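Local structure of autotransporter adhesin (4ERR) at residues R13-F17 against Q68-Q72. The protein probably directs a toxin effector domain to the host cell membrane, being the helical membrane localization domain of a Vibrio vulnificus MARTX toxin. Residues are numbered along the deposited sequence; the frame is centred on the assembly and turned at random.
Sequences RAKVF and QALTQ
The ring of F17 packs against helix 65-81 and is met by Q68 and Q72, one helical turn apart. CB of Q68 packs on CD2 of F17 at 3.5 Å, and the extended chain carries its amide over one face of the ring toward the rim, the two planes only 16° apart. Q72 comes from the direction opposite to F17 and meets the ring at its edge, its OE1 3.4 Å from CE2 of F17. The same oxygen accepts a hydrogen bond of 3.1 Å from NH1 of R13. It lies in the guanidinium plane, but the donor stands above the amide plane of Q72, 38° out of it. R13 starts with CG anti to the backbone N (chi1 180°), then bends at chi2 and chi3, which folds the guanidinium round to Q72. Beside these side chains the backbones come close: A14 and A69 have CA atoms 5.1 Å apart, and CB of A69 lies 3.7 Å from N of A14. Small side chains thus permit a near approach. F5 touches both R13 and Q72, while L10, a turn earlier on helix 7-37, packs on A69; the contact joins this first helix to the last, 65-81, within the four-helix-bundle domain.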
loop_
_atom_site.group_PDB
_atom_site.type_symbol
_atom_site.label_atom_id
_atom_site.label_comp_id
_atom_site.label_asym_id
_atom_site.label_seq_id
_atom_site.Cartn_x
_atom_site.Cartn_y
_atom_site.Cartn_z
ATOM N N ARG B 13 -12.082 2.114 6.849
ATOM C CA ARG B 13 -10.892 2.330 7.664
ATOM C C ARG B 13 -9.632 2.442 6.797
ATOM O O ARG B 13 -8.818 3.327 7.010
ATOM C CB ARG B 13 -10.752 1.220 8.688
ATOM C CG ARG B 13 -9.544 1.336 9.594
ATOM C CD ARG B 13 -9.537 2.646 10.307
ATOM N NE ARG B 13 -10.796 2.812 10.989
ATOM C CZ ARG B 13 -11.099 2.278 12.167
ATOM N NH1 ARG B 13 -10.225 1.509 12.823
ATOM N NH2 ARG B 13 -12.310 2.501 12.683
ATOM N N ALA B 14 -9.511 1.553 5.812
ATOM C CA ALA B 14 -8.399 1.625 4.852
ATOM C C ALA B 14 -8.352 3.007 4.193
ATOM O O ALA B 14 -7.267 3.598 4.014
ATOM C CB ALA B 14 -8.526 0.513 3.781
ATOM N N LYS B 15 -9.524 3.532 3.822
ATOM C CA LYS B 15 -9.593 4.833 3.160
ATOM C C LYS B 15 -9.101 5.977 4.052
ATOM O O LYS B 15 -8.399 6.871 3.577
ATOM C CB LYS B 15 -11.010 5.105 2.680
ATOM C CG LYS B 15 -11.255 6.538 2.243
ATOM C CD LYS B 15 -12.732 6.754 1.873
ATOM C CE LYS B 15 -13.052 8.192 1.468
ATOM N NZ LYS B 15 -14.521 8.395 1.181
ATOM N N VAL B 16 -9.467 5.957 5.331
ATOM C CA VAL B 16 -8.982 6.977 6.278
ATOM C C VAL B 16 -7.464 6.991 6.375
ATOM O O VAL B 16 -6.836 8.048 6.378
ATOM C CB VAL B 16 -9.547 6.775 7.700
ATOM C CG1 VAL B 16 -8.862 7.737 8.692
ATOM C CG2 VAL B 16 -11.057 6.974 7.688
ATOM N N PHE B 17 -6.874 5.807 6.477
ATOM C CA PHE B 17 -5.426 5.704 6.576
ATOM C C PHE B 17 -4.766 6.077 5.250
ATOM O O PHE B 17 -3.662 6.645 5.242
ATOM C CB PHE B 17 -5.018 4.301 6.972
ATOM C CG PHE B 17 -5.403 3.908 8.368
ATOM C CD1 PHE B 17 -5.360 4.820 9.423
ATOM C CD2 PHE B 17 -5.730 2.580 8.652
ATOM C CE1 PHE B 17 -5.677 4.440 10.708
ATOM C CE2 PHE B 17 -6.011 2.183 9.935
ATOM C CZ PHE B 17 -6.006 3.129 10.972
ATOM N N GLN B 68 -2.528 -1.204 7.058
ATOM C CA GLN B 68 -2.811 -0.715 8.404
ATOM C C GLN B 68 -4.172 -1.215 8.876
ATOM O O GLN B 68 -4.295 -1.663 10.027
ATOM C CB GLN B 68 -2.767 0.803 8.477
ATOM C CG GLN B 68 -1.401 1.426 8.350
ATOM C CD GLN B 68 -1.475 2.931 8.349
ATOM O OE1 GLN B 68 -1.250 3.585 7.312
ATOM N NE2 GLN B 68 -1.829 3.485 9.468
ATOM N N ALA B 69 -5.180 -1.171 8.007
ATOM C CA ALA B 69 -6.537 -1.637 8.364
ATOM C C ALA B 69 -6.567 -3.157 8.572
ATOM O O ALA B 69 -7.213 -3.666 9.492
ATOM C CB ALA B 69 -7.566 -1.212 7.285
ATOM N N LEU B 70 -5.875 -3.883 7.705
ATOM C CA LEU B 70 -5.767 -5.349 7.857
ATOM C C LEU B 70 -5.075 -5.762 9.177
ATOM O O LEU B 70 -5.422 -6.782 9.763
ATOM C CB LEU B 70 -5.044 -5.963 6.670
ATOM C CG LEU B 70 -5.813 -6.028 5.357
ATOM C CD1 LEU B 70 -4.906 -6.516 4.241
ATOM C CD2 LEU B 70 -7.040 -6.908 5.495
ATOM N N THR B 71 -4.081 -4.994 9.612
ATOM C CA THR B 71 -3.402 -5.262 10.871
ATOM C C THR B 71 -4.404 -5.118 12.022
ATOM O O THR B 71 -4.381 -5.912 12.948
ATOM C CB THR B 71 -2.144 -4.396 11.033
ATOM O OG1 THR B 71 -1.201 -4.761 10.011
ATOM C CG2 THR B 71 -1.491 -4.548 12.425
ATOM N N GLN B 72 -5.286 -4.110 11.938
ATOM C CA GLN B 72 -6.327 -3.951 12.956
ATOM C C GLN B 72 -7.338 -5.095 12.894
ATOM O O GLN B 72 -7.762 -5.622 13.936
ATOM C CB GLN B 72 -6.994 -2.576 12.835
ATOM C CG GLN B 72 -6.023 -1.449 13.153
ATOM C CD GLN B 72 -6.661 -0.072 13.127
ATOM O OE1 GLN B 72 -7.502 0.226 12.284
ATOM N NE2 GLN B 72 -6.283 0.761 14.081
#